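Local atomic coordinates of ribonucleoside-diphosphate reductase (PDB entry 5IM3), a protein that probably catalyses the reduction of ribonucleoside diphosphates to deoxyribonucleotides for DNA synthesis, and binds dATP at its allosteric sites. Residues A[174-179]-A[220-225]; A[252-257]-A[316-321]; A[850-855]-A[879-884]; A[789-794]-A[846-851]. All coordinates share one frame; numbering follows the deposited sequence.

Interaction 1 of 4, residues A[174-179]-A[220-225]; sequences EGLAEV and SYVTAR
Val179 and Val222 mark the closest approach of the loop 174-179 to the helical segment 220-225, their CA atoms 8.4 Å apart. Leu176 fills most of the gap. Its CD1 lies 3.5 Å from Val222 CG2, tighter than usual for two methyls, and 3.7 Å from Tyr221 CB, while CD2 leans toward the Tyr221 ring obliquely. Val179 CG1 reaches the same Val222 methyl less closely, at 4.1 Å. With CG2 of Val222 beside its own backbone N (CG1 is the anti branch, chi1 -179°), that methyl is the one presented to both loop residues. All this lies within the range of the second ATP cone, where the loop joins helix 162-173 to helix 181-190 and packs against helix 219-239. Arg225, extended from CG to NE, reaches back to the main chain of the loop: NH1 donates to Glu174 O at 2.8 Å, with an N-H...O angle of 152°. The oxygen lies almost in the guanidinium plane, whereas Leu176 CD1 sits over one face, off toward the rim. NH1 also bonds Ala172 O and NH2 bonds Gln293 O, so backbone carbonyls hold the guanidinium's rotation.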
loop_
_atom_site.group_PDB
_atom_site.type_symbol
_atom_site.label_atom_id
_atom_site.label_comp_id
_atom_site.label_asym_id
_atom_site.label_seq_id
_atom_site.Cartn_x
_atom_site.Cartn_y
_atom_site.Cartn_z
ATOM N N GLU A 174 39.169 28.620 -36.789
ATOM C CA GLU A 174 39.202 28.467 -38.235
ATOM C C GLU A 174 38.126 27.496 -38.707
ATOM O O GLU A 174 37.973 26.401 -38.158
ATOM C CB GLU A 174 40.587 27.978 -38.659
ATOM C CG GLU A 174 40.768 27.798 -40.152
ATOM C CD GLU A 174 42.165 27.328 -40.501
ATOM O OE1 GLU A 174 42.934 27.019 -39.567
ATOM O OE2 GLU A 174 42.494 27.269 -41.706
ATOM N N GLY A 175 37.378 27.905 -39.728
ATOM C CA GLY A 175 36.417 27.028 -40.367
ATOM C C GLY A 175 35.167 26.741 -39.571
ATOM O O GLY A 175 34.435 25.810 -39.919
ATOM N N LEU A 176 34.891 27.506 -38.518
ATOM C CA LEU A 176 33.728 27.285 -37.670
ATOM C C LEU A 176 32.841 28.520 -37.678
ATOM O O LEU A 176 33.334 29.650 -37.726
ATOM C CB LEU A 176 34.149 26.946 -36.234
ATOM C CG LEU A 176 34.969 25.664 -36.084
ATOM C CD1 LEU A 176 35.426 25.481 -34.644
ATOM C CD2 LEU A 176 34.171 24.453 -36.551
ATOM N N ALA A 177 31.531 28.295 -37.632
ATOM C CA ALA A 177 30.547 29.363 -37.710
ATOM C C ALA A 177 30.107 29.798 -36.317
ATOM O O ALA A 177 30.146 29.021 -35.360
ATOM C CB ALA A 177 29.328 28.915 -38.518
ATOM N N GLU A 178 29.678 31.056 -36.219
ATOM C CA GLU A 178 29.163 31.618 -34.970
ATOM C C GLU A 178 30.166 31.469 -33.827
ATOM O O GLU A 178 29.787 31.301 -32.667
ATOM C CB GLU A 178 27.821 30.982 -34.593
ATOM C CG GLU A 178 26.654 31.439 -35.455
ATOM C CD GLU A 178 26.281 32.891 -35.205
ATOM O OE1 GLU A 178 26.549 33.391 -34.091
ATOM O OE2 GLU A 178 25.725 33.538 -36.122
ATOM N N VAL A 179 31.457 31.534 -34.147
ATOM C CA VAL A 179 32.517 31.544 -33.146
ATOM C C VAL A 179 33.262 32.864 -33.255
ATOM O O VAL A 179 33.555 33.334 -34.360
ATOM C CB VAL A 179 33.484 30.352 -33.312
ATOM C CG1 VAL A 179 32.764 29.042 -33.017
ATOM C CG2 VAL A 179 34.091 30.340 -34.709
ATOM N N SER A 220 32.973 23.582 -28.879
ATOM C CA SER A 220 33.597 22.331 -28.465
ATOM C C SER A 220 34.834 22.042 -29.303
ATOM O O SER A 220 35.879 21.649 -28.770
ATOM C CB SER A 220 32.594 21.182 -28.566
ATOM O OG SER A 220 33.217 19.936 -28.294
ATOM N N TYR A 221 34.739 22.237 -30.621
ATOM C CA TYR A 221 35.919 22.097 -31.469
ATOM C C TYR A 221 36.976 23.126 -31.096
ATOM O O TYR A 221 38.169 22.809 -31.036
ATOM C CB TYR A 221 35.534 22.240 -32.941
ATOM C CG TYR A 221 34.471 21.273 -33.409
ATOM C CD1 TYR A 221 34.763 19.929 -33.606
ATOM C CD2 TYR A 221 33.178 21.708 -33.668
ATOM C CE1 TYR A 221 33.793 19.043 -34.039
ATOM C CE2 TYR A 221 32.203 20.830 -34.102
ATOM C CZ TYR A 221 32.515 19.501 -34.286
ATOM O OH TYR A 221 31.545 18.628 -34.718
ATOM N N VAL A 222 36.554 24.367 -30.837
ATOM C CA VAL A 222 37.495 25.410 -30.441
ATOM C C VAL A 222 38.174 25.039 -29.132
ATOM O O VAL A 222 39.379 25.253 -28.955
ATOM C CB VAL A 222 36.775 26.769 -30.331
ATOM C CG1 VAL A 222 37.758 27.864 -29.932
ATOM C CG2 VAL A 222 36.075 27.118 -31.640
ATOM N N THR A 223 37.407 24.492 -28.188
ATOM C CA THR A 223 37.977 24.107 -26.901
ATOM C C THR A 223 39.044 23.033 -27.074
ATOM O O THR A 223 40.108 23.099 -26.448
ATOM C CB THR A 223 36.870 23.620 -25.967
ATOM O OG1 THR A 223 35.817 24.591 -25.921
ATOM C CG2 THR A 223 37.409 23.403 -24.565
ATOM N N ALA A 224 38.779 22.039 -27.926
ATOM C CA ALA A 224 39.755 20.977 -28.154
ATOM C C ALA A 224 41.011 21.516 -28.826
ATOM O O ALA A 224 42.129 21.127 -28.469
ATOM C CB ALA A 224 39.133 19.868 -29.000
ATOM N N ARG A 225 40.849 22.413 -29.801
ATOM C CA ARG A 225 42.005 22.937 -30.519
ATOM C C ARG A 225 42.896 23.772 -29.609
ATOM O O ARG A 225 44.119 23.788 -29.790
ATOM C CB ARG A 225 41.540 23.750 -31.724
ATOM C CG ARG A 225 40.802 22.912 -32.751
ATOM C CD ARG A 225 40.184 23.764 -33.837
ATOM N NE ARG A 225 39.248 23.000 -34.653
ATOM C CZ ARG A 225 38.593 23.490 -35.702
ATOM N NH1 ARG A 225 38.769 24.752 -36.075
ATOM N NH2 ARG A 225 37.761 22.713 -36.377
#

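Interaction 2 of 4, residues A[252-257]-A[316-321]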
loop_
_atom_site.group_PDB
_atom_site.type_symbol
_atom_site.label_atom_id
_atom_site.label_comp_id
_atom_site.label_asym_id
_atom_site.label_seq_id
_atom_site.Cartn_x
_atom_site.Cartn_y
_atom_site.Cartn_z
ATOM N N GLU A 252 54.950 20.523 -40.687
ATOM C CA GLU A 252 56.319 20.066 -40.863
ATOM C C GLU A 252 56.872 19.342 -39.641
ATOM O O GLU A 252 57.889 18.651 -39.760
ATOM C CB GLU A 252 57.232 21.256 -41.211
ATOM C CG GLU A 252 56.866 21.977 -42.514
ATOM C CD GLU A 252 55.697 22.938 -42.359
ATOM O OE1 GLU A 252 55.412 23.358 -41.217
ATOM O OE2 GLU A 252 55.065 23.279 -43.383
ATOM N N LEU A 253 56.227 19.456 -38.483
ATOM C CA LEU A 253 56.758 18.870 -37.260
ATOM C C LEU A 253 56.233 17.469 -36.983
ATOM O O LEU A 253 56.893 16.707 -36.266
ATOM C CB LEU A 253 56.438 19.774 -36.067
ATOM C CG LEU A 253 57.225 21.086 -36.066
ATOM C CD1 LEU A 253 56.612 22.087 -35.109
ATOM C CD2 LEU A 253 58.672 20.826 -35.697
ATOM N N TYR A 254 55.071 17.109 -37.527
ATOM C CA TYR A 254 54.560 15.757 -37.327
ATOM C C TYR A 254 55.496 14.723 -37.939
ATOM O O TYR A 254 55.670 13.630 -37.389
ATOM C CB TYR A 254 53.158 15.630 -37.924
ATOM C CG TYR A 254 52.045 15.587 -36.901
ATOM C CD1 TYR A 254 52.069 14.675 -35.850
ATOM C CD2 TYR A 254 50.966 16.455 -36.989
ATOM C CE1 TYR A 254 51.053 14.636 -34.915
ATOM C CE2 TYR A 254 49.943 16.421 -36.059
ATOM C CZ TYR A 254 49.991 15.510 -35.025
ATOM O OH TYR A 254 48.976 15.469 -34.095
ATOM N N ALA A 255 56.113 15.056 -39.074
ATOM C CA ALA A 255 57.050 14.135 -39.705
ATOM C C ALA A 255 58.349 14.033 -38.919
ATOM O O ALA A 255 58.974 12.966 -38.894
ATOM C CB ALA A 255 57.331 14.577 -41.140
ATOM N N LYS A 256 58.776 15.124 -38.281
ATOM C CA LYS A 256 59.972 15.069 -37.451
ATOM C C LYS A 256 59.707 14.339 -36.142
ATOM O O LYS A 256 60.605 13.678 -35.610
ATOM C CB LYS A 256 60.488 16.482 -37.174
ATOM C CG LYS A 256 61.109 17.160 -38.390
ATOM C CD LYS A 256 62.600 16.862 -38.501
ATOM C CE LYS A 256 63.107 17.023 -39.927
ATOM N NZ LYS A 256 62.669 15.895 -40.798
ATOM N N ALA A 257 58.483 14.431 -35.620
ATOM C CA ALA A 257 58.178 13.853 -34.317
ATOM C C ALA A 257 57.961 12.346 -34.382
ATOM O O ALA A 257 58.278 11.640 -33.418
ATOM C CB ALA A 257 56.941 14.529 -33.724
ATOM N N PHE A 316 53.575 11.728 -24.487
ATOM C CA PHE A 316 54.436 12.088 -25.608
ATOM C C PHE A 316 53.954 11.472 -26.918
ATOM O O PHE A 316 54.743 11.325 -27.856
ATOM C CB PHE A 316 55.890 11.702 -25.323
ATOM C CG PHE A 316 56.125 10.221 -25.199
ATOM C CD1 PHE A 316 55.895 9.564 -24.001
ATOM C CD2 PHE A 316 56.600 9.491 -26.277
ATOM C CE1 PHE A 316 56.121 8.204 -23.886
ATOM C CE2 PHE A 316 56.828 8.132 -26.168
ATOM C CZ PHE A 316 56.588 7.487 -24.972
ATOM N N GLU A 317 52.669 11.130 -27.008
ATOM C CA GLU A 317 52.061 10.628 -28.237
ATOM C C GLU A 317 50.981 11.608 -28.678
ATOM O O GLU A 317 49.969 11.775 -27.987
ATOM C CB GLU A 317 51.481 9.230 -28.029
ATOM C CG GLU A 317 50.961 8.579 -29.300
ATOM C CD GLU A 317 50.509 7.148 -29.081
ATOM O OE1 GLU A 317 49.893 6.867 -28.029
ATOM O OE2 GLU A 317 50.778 6.301 -29.961
ATOM N N LEU A 318 51.193 12.251 -29.827
ATOM C CA LEU A 318 50.234 13.205 -30.364
ATOM C C LEU A 318 49.133 12.492 -31.144
ATOM O O LEU A 318 49.313 11.359 -31.597
ATOM C CB LEU A 318 50.947 14.219 -31.256
ATOM C CG LEU A 318 51.721 15.299 -30.494
ATOM C CD1 LEU A 318 52.651 16.074 -31.410
ATOM C CD2 LEU A 318 50.753 16.248 -29.795
ATOM N N PRO A 319 47.979 13.142 -31.328
ATOM C CA PRO A 319 46.812 12.406 -31.852
ATOM C C PRO A 319 47.049 11.727 -33.192
ATOM O O PRO A 319 46.700 10.551 -33.351
ATOM C CB PRO A 319 45.732 13.495 -31.940
ATOM C CG PRO A 319 46.140 14.516 -30.942
ATOM C CD PRO A 319 47.641 14.536 -30.992
ATOM N N GLN A 320 47.615 12.431 -34.173
ATOM C CA GLN A 320 47.828 11.808 -35.476
ATOM C C GLN A 320 48.891 10.722 -35.412
ATOM O O GLN A 320 48.845 9.766 -36.193
ATOM C CB GLN A 320 48.210 12.862 -36.517
ATOM C CG GLN A 320 47.152 13.930 -36.731
ATOM C CD GLN A 320 45.781 13.344 -37.032
ATOM O OE1 GLN A 320 45.607 12.610 -38.004
ATOM N NE2 GLN A 320 44.804 13.653 -36.184
ATOM N N ILE A 321 49.853 10.849 -34.497
ATOM C CA ILE A 321 50.832 9.788 -34.309
ATOM C C ILE A 321 50.192 8.605 -33.596
ATOM O O ILE A 321 50.551 7.450 -33.850
ATOM C CB ILE A 321 52.059 10.338 -33.554
ATOM C CG1 ILE A 321 52.926 11.162 -34.519
ATOM C CG2 ILE A 321 52.871 9.212 -32.912
ATOM C CD1 ILE A 321 54.110 11.861 -33.870
#
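Tyr254 OH is gripped from two sources: the backbone N-H of Gln320 points to it across the contact, a weak but fairly straight bond of 3.3 Å and 164°, and Asp292 OD2 hydrogen-bonds to it from outside the two segments. Gln320 is in the first turn of helix 319-330, just after Leu318 at the N-cap and Pro319, so the hydroxyl meets an N-H at the start of a helix. The ring of Tyr254, carried by helix 250-267, meets three neighbours. Gln320 CB sits over one face, 3.9 Å from the centroid in a CH-pi contact; Ile321 CG1 comes at the edge, 3.9 Å from CD1; and Leu318 CB leans obliquely on CE1 at 3.7 Å. Gln320 bends at chi2 (-53°), carrying its amide away from the ring and letting NE2 bond Asp292 OD1. Farther along helix 250-267, Ala257 CB meets Ile321 CD1 at 3.9 Å. Helix 219-239 closes in on the same core, its Leu236 touching both Ala257 and Leu318. One carboxylate, Asp292, thus holds both the phenol and the glutamine amide of a buried contact, and two such partners on one carboxylate would probably favour its charged form.

Interaction 3 of 4, residues A[850-855]-A[879-884]; sequences TAFEVE and YIAGAS
Phe852 and Tyr879 meet as a T-shaped (edge-to-face) pair, the edge of Tyr879 turned to the face of Phe852, with planes at 86° and centroids 5.6 Å apart. The pair fixes the loop between helices 842-847 and 856-866 to strand 878-881, which pairs in parallel with strand 906-909, in the barrel domain of this ten-stranded alpha-beta barrel enzyme. Both aromatic rings are also covered by aliphatic carbon. Tyr879 CG lies beside its backbone N, opposite the carbonyl carbon (chi1 -56°), which brings the ring over Ala851 CB; that methyl stands almost squarely on the face, 3.8 Å from the Tyr879 centroid and only 9° off the normal. Tyr879 CB, in turn, lies over the Phe852 face toward the rim, 4.3 Å from the centroid. At its own edge Phe852 runs along the strand backbone, with CD1 beside Ala881 N. Ala881 CB lies 3.9 Å from Phe852 O.

Outside this shell, a type I beta turn sets the loop: Glu853 N bonds Thr850 O at 3.0 Å, with Ala851 and Phe852 at the two corners, and the Ala851 backbone is tied to Thr788. The Tyr879 ring is held at its far end by a hydrogen bond between OH and Glu786 OE1, and Tyr879 O is bonded by Thr856 OG1. The strand is kept in place by backbone bonds of Ile880 to Arg907 and Leu909, both of which also touch Phe852. At the edge of the Phe852 ring, CE1 comes to 3.7 Å from Ile880 O.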
loop_
_atom_site.group_PDB
_atom_site.type_symbol
_atom_site.label_atom_id
_atom_site.label_comp_id
_atom_site.label_asym_id
_atom_site.label_seq_id
_atom_site.Cartn_x
_atom_site.Cartn_y
_atom_site.Cartn_z
ATOM N N THR A 850 13.275 11.681 -27.209
ATOM C CA THR A 850 14.313 11.012 -26.448
ATOM C C THR A 850 14.004 9.513 -26.331
ATOM O O THR A 850 12.949 9.037 -26.752
ATOM C CB THR A 850 14.462 11.747 -25.109
ATOM O OG1 THR A 850 15.555 12.668 -25.204
ATOM C CG2 THR A 850 14.674 10.814 -23.932
ATOM N N ALA A 851 14.957 8.749 -25.791
ATOM C CA ALA A 851 14.818 7.298 -25.725
ATOM C C ALA A 851 13.539 6.863 -25.013
ATOM O O ALA A 851 12.886 5.903 -25.430
ATOM C CB ALA A 851 16.037 6.699 -25.029
ATOM N N PHE A 852 13.171 7.544 -23.924
ATOM C CA PHE A 852 11.997 7.133 -23.160
ATOM C C PHE A 852 10.691 7.686 -23.712
ATOM O O PHE A 852 9.626 7.321 -23.203
ATOM C CB PHE A 852 12.143 7.547 -21.695
ATOM C CG PHE A 852 12.822 6.511 -20.852
ATOM C CD1 PHE A 852 12.214 5.290 -20.621
ATOM C CD2 PHE A 852 14.064 6.754 -20.294
ATOM C CE1 PHE A 852 12.828 4.329 -19.854
ATOM C CE2 PHE A 852 14.686 5.795 -19.521
ATOM C CZ PHE A 852 14.068 4.580 -19.301
ATOM N N GLU A 853 10.735 8.546 -24.730
ATOM C CA GLU A 853 9.520 9.021 -25.386
ATOM C C GLU A 853 9.473 8.591 -26.848
ATOM O O GLU A 853 8.752 9.189 -27.648
ATOM C CB GLU A 853 9.379 10.543 -25.246
ATOM C CG GLU A 853 10.681 11.334 -25.269
ATOM C CD GLU A 853 10.593 12.665 -24.554
ATOM O OE1 GLU A 853 9.848 12.765 -23.554
ATOM O OE2 GLU A 853 11.288 13.607 -24.976
ATOM N N VAL A 854 10.229 7.555 -27.208
ATOM C CA VAL A 854 10.037 6.812 -28.448
ATOM C C VAL A 854 9.441 5.462 -28.078
ATOM O O VAL A 854 9.974 4.761 -27.208
ATOM C CB VAL A 854 11.352 6.631 -29.228
ATOM C CG1 VAL A 854 11.116 5.781 -30.474
ATOM C CG2 VAL A 854 11.939 7.978 -29.617
ATOM N N GLU A 855 8.345 5.095 -28.735
ATOM C CA GLU A 855 7.705 3.824 -28.438
ATOM C C GLU A 855 8.651 2.673 -28.753
ATOM O O GLU A 855 9.371 2.692 -29.757
ATOM C CB GLU A 855 6.407 3.683 -29.226
ATOM C CG GLU A 855 5.362 4.723 -28.867
ATOM C CD GLU A 855 4.042 4.468 -29.554
ATOM O OE1 GLU A 855 3.514 3.345 -29.412
ATOM O OE2 GLU A 855 3.536 5.381 -30.242
ATOM N N TYR A 879 13.970 0.661 -23.985
ATOM C CA TYR A 879 13.516 1.696 -23.068
ATOM C C TYR A 879 11.998 1.646 -23.008
ATOM O O TYR A 879 11.329 1.719 -24.042
ATOM C CB TYR A 879 14.006 3.071 -23.522
ATOM C CG TYR A 879 15.505 3.131 -23.671
ATOM C CD1 TYR A 879 16.123 2.712 -24.843
ATOM C CD2 TYR A 879 16.306 3.592 -22.636
ATOM C CE1 TYR A 879 17.495 2.757 -24.980
ATOM C CE2 TYR A 879 17.679 3.643 -22.767
ATOM C CZ TYR A 879 18.267 3.223 -23.938
ATOM O OH TYR A 879 19.636 3.272 -24.063
ATOM N N ILE A 880 11.459 1.508 -21.802
ATOM C CA ILE A 880 10.030 1.334 -21.603
ATOM C C ILE A 880 9.599 2.253 -20.473
ATOM O O ILE A 880 10.001 2.056 -19.319
ATOM C CB ILE A 880 9.661 -0.122 -21.289
ATOM C CG1 ILE A 880 10.039 -1.019 -22.473
ATOM C CG2 ILE A 880 8.172 -0.226 -20.962
ATOM C CD1 ILE A 880 9.710 -2.483 -22.280
ATOM N N ALA A 881 8.793 3.256 -20.802
ATOM C CA ALA A 881 8.094 4.039 -19.798
ATOM C C ALA A 881 6.703 3.457 -19.588
ATOM O O ALA A 881 6.141 2.808 -20.475
ATOM C CB ALA A 881 8.005 5.507 -20.214
ATOM N N GLY A 882 6.154 3.687 -18.400
ATOM C CA GLY A 882 4.901 3.067 -18.018
ATOM C C GLY A 882 5.147 1.860 -17.141
ATOM O O GLY A 882 4.474 1.672 -16.124
ATOM N N ALA A 883 6.117 1.037 -17.541
ATOM C CA ALA A 883 6.578 -0.108 -16.760
ATOM C C ALA A 883 5.432 -0.921 -16.174
ATOM O O ALA A 883 4.976 -0.654 -15.057
ATOM C CB ALA A 883 7.506 0.352 -15.637
ATOM N N SER A 884 4.968 -1.916 -16.922
ATOM C CA SER A 884 4.035 -2.908 -16.414
ATOM C C SER A 884 4.468 -4.272 -16.927
ATOM O O SER A 884 5.095 -4.379 -17.984
ATOM C CB SER A 884 2.592 -2.613 -16.844
ATOM O OG SER A 884 2.463 -2.671 -18.254
#

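Interaction 4 of 4, residues A[789-794]-A[846-851]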
loop_
_atom_site.group_PDB
_atom_site.type_symbol
_atom_site.label_atom_id
_atom_site.label_comp_id
_atom_site.label_asym_id
_atom_site.label_seq_id
_atom_site.Cartn_x
_atom_site.Cartn_y
_atom_site.Cartn_z
ATOM N N TYR A 789 19.632 9.345 -25.403
ATOM C CA TYR A 789 19.079 9.150 -24.067
ATOM C C TYR A 789 18.526 10.457 -23.505
ATOM O O TYR A 789 17.484 10.460 -22.839
ATOM C CB TYR A 789 20.140 8.563 -23.135
ATOM C CG TYR A 789 19.584 8.115 -21.804
ATOM C CD1 TYR A 789 18.847 6.942 -21.698
ATOM C CD2 TYR A 789 19.789 8.865 -20.654
ATOM C CE1 TYR A 789 18.333 6.526 -20.486
ATOM C CE2 TYR A 789 19.280 8.457 -19.435
ATOM C CZ TYR A 789 18.551 7.285 -19.358
ATOM O OH TYR A 789 18.035 6.868 -18.152
ATOM N N GLN A 790 19.202 11.574 -23.765
ATOM C CA GLN A 790 18.675 12.881 -23.398
ATOM C C GLN A 790 19.416 13.947 -24.193
ATOM O O GLN A 790 20.639 13.889 -24.332
ATOM C CB GLN A 790 18.806 13.141 -21.894
ATOM C CG GLN A 790 20.188 12.873 -21.334
ATOM C CD GLN A 790 20.239 13.020 -19.826
ATOM O OE1 GLN A 790 19.287 13.492 -19.202
ATOM N NE2 GLN A 790 21.354 12.608 -19.230
ATOM N N ASN A 791 18.660 14.916 -24.715
ATOM C CA ASN A 791 19.226 15.992 -25.521
ATOM C C ASN A 791 20.065 16.968 -24.708
ATOM O O ASN A 791 20.652 17.881 -25.293
ATOM C CB ASN A 791 18.105 16.752 -26.230
ATOM C CG ASN A 791 17.311 15.872 -27.176
ATOM O OD1 ASN A 791 17.880 15.123 -27.970
ATOM N ND2 ASN A 791 15.987 15.952 -27.090
ATOM N N LEU A 792 20.142 16.798 -23.390
ATOM C CA LEU A 792 20.889 17.706 -22.535
ATOM C C LEU A 792 21.438 16.925 -21.349
ATOM O O LEU A 792 20.732 16.100 -20.767
ATOM C CB LEU A 792 19.996 18.859 -22.060
ATOM C CG LEU A 792 20.581 19.944 -21.153
ATOM C CD1 LEU A 792 19.822 21.250 -21.366
ATOM C CD2 LEU A 792 20.520 19.539 -19.685
ATOM N N TYR A 793 22.696 17.184 -21.003
ATOM C CA TYR A 793 23.290 16.620 -19.801
ATOM C C TYR A 793 24.213 17.657 -19.181
ATOM O O TYR A 793 24.735 18.536 -19.870
ATOM C CB TYR A 793 24.051 15.310 -20.082
ATOM C CG TYR A 793 25.287 15.455 -20.941
ATOM C CD1 TYR A 793 26.528 15.712 -20.370
ATOM C CD2 TYR A 793 25.219 15.311 -22.321
ATOM C CE1 TYR A 793 27.665 15.836 -21.151
ATOM C CE2 TYR A 793 26.351 15.434 -23.111
ATOM C CZ TYR A 793 27.573 15.696 -22.520
ATOM O OH TYR A 793 28.709 15.821 -23.294
ATOM N N VAL A 794 24.401 17.547 -17.869
ATOM C CA VAL A 794 25.090 18.577 -17.099
ATOM C C VAL A 794 26.351 18.006 -16.462
ATOM O O VAL A 794 26.374 17.703 -15.264
ATOM C CB VAL A 794 24.150 19.177 -16.034
ATOM C CG1 VAL A 794 23.122 20.066 -16.697
ATOM C CG2 VAL A 794 23.445 18.081 -15.241
ATOM N N ASP A 846 9.074 15.489 -32.746
ATOM C CA ASP A 846 9.213 14.082 -33.103
ATOM C C ASP A 846 10.663 13.723 -33.407
ATOM O O ASP A 846 11.153 12.673 -32.974
ATOM C CB ASP A 846 8.327 13.760 -34.308
ATOM C CG ASP A 846 6.855 13.991 -34.026
ATOM O OD1 ASP A 846 6.451 13.860 -32.851
ATOM O OD2 ASP A 846 6.103 14.301 -34.976
ATOM N N LEU A 847 11.364 14.586 -34.147
ATOM C CA LEU A 847 12.727 14.273 -34.561
ATOM C C LEU A 847 13.676 14.210 -33.375
ATOM O O LEU A 847 14.646 13.445 -33.403
ATOM C CB LEU A 847 13.215 15.311 -35.572
ATOM C CG LEU A 847 14.675 15.178 -36.017
ATOM C CD1 LEU A 847 14.908 13.851 -36.716
ATOM C CD2 LEU A 847 15.050 16.343 -36.920
ATOM N N TYR A 848 13.427 15.001 -32.336
ATOM C CA TYR A 848 14.274 15.033 -31.154
ATOM C C TYR A 848 13.583 14.417 -29.947
ATOM O O TYR A 848 13.866 14.769 -28.802
ATOM C CB TYR A 848 14.742 16.457 -30.884
ATOM C CG TYR A 848 15.732 16.863 -31.940
ATOM C CD1 TYR A 848 17.071 16.561 -31.804
ATOM C CD2 TYR A 848 15.319 17.487 -33.102
ATOM C CE1 TYR A 848 17.978 16.900 -32.776
ATOM C CE2 TYR A 848 16.218 17.830 -34.078
ATOM C CZ TYR A 848 17.548 17.533 -33.915
ATOM O OH TYR A 848 18.457 17.874 -34.889
ATOM N N ALA A 849 12.696 13.463 -30.204
ATOM C CA ALA A 849 12.183 12.636 -29.133
ATOM C C ALA A 849 13.333 11.850 -28.522
ATOM O O ALA A 849 14.265 11.436 -29.212
ATOM C CB ALA A 849 11.107 11.691 -29.657
ATOM N N THR A 850 13.275 11.681 -27.209
ATOM C CA THR A 850 14.313 11.012 -26.448
ATOM C C THR A 850 14.004 9.513 -26.331
ATOM O O THR A 850 12.949 9.037 -26.752
ATOM C CB THR A 850 14.462 11.747 -25.109
ATOM O OG1 THR A 850 15.555 12.668 -25.204
ATOM C CG2 THR A 850 14.674 10.814 -23.932
ATOM N N ALA A 851 14.957 8.749 -25.791
ATOM C CA ALA A 851 14.818 7.298 -25.725
ATOM C C ALA A 851 13.539 6.863 -25.013
ATOM O O ALA A 851 12.886 5.903 -25.430
ATOM C CB ALA A 851 16.037 6.699 -25.029
HETATM O O HOH W 1 16.849 13.460 -29.532
HETATM O O HOH W 2 16.308 15.170 -22.877
#
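Asn791 crosses to Tyr848 and Thr850 with its carboxamide. From CB, CG turns to the side of the backbone N (chi1 -61°), which puts it 4.0 Å from Tyr848 O. At the tip, ND2 donates to that same Tyr848 O at 3.0 Å with an N-H...O angle of 161°. The bond uses a lone pair in the carbonyl plane, and the oxygen is also nearly in the plane of the amide. ND2 passes Thr850 OG1 at 3.8 Å, beyond bonding distance, and bonds Gly832 O as well, while OD1 comes near the edge of the Tyr848 ring, 4.2 Å from CD1, and is bonded by Asn806 ND2. With both ends of the amide engaged, its rotation is well fixed. A water 2.5 Å from Asn791 OD1, short enough to be doubtful, would bridge it to Ala849 O.

The backbone of Asn791 also pairs with Asn806, closing the base of the antiparallel hairpin of strands 792-795 and 802-805. Tyr848 is the first residue to leave helix 842-847, so the asparagine side chain joins the foot of the hairpin to the exit of that helix. The Tyr848 ring is stacked with Tyr670, and its OH is bonded to Asp812. A second water accepts from Asn791 N at 3.0 Å and reaches Thr850 OG1 weakly. Farther up the loop, Thr850 OG1 lies near Gln790 CA, and Ala851 CB packs on Tyr789, 4.0 Å from its CA and obliquely placed to its ring.

Interactions 3 and 4 are neighbours, their centres 12 Å apart; they share Thr850 and Ala851, and Ala851 touches across both. Tyr789 of interaction 4 packs against both aromatic rings of interaction 3: its CD1 lies 3.7 Å from Tyr879 CE2 and its OH 3.8 Å from Phe852 CE2. Interactions 1 and 2 lie on one side of the chain's centre, about 22 Å between centres, and helix 219-239 links them: it supplies 220-225 to the first and packs on the second farther along. Interaction 1 comes within about 8 Å of interaction 4 at the nearest atoms, without touching. All four lie away from the dATP pockets, two of which are in the first ATP cone.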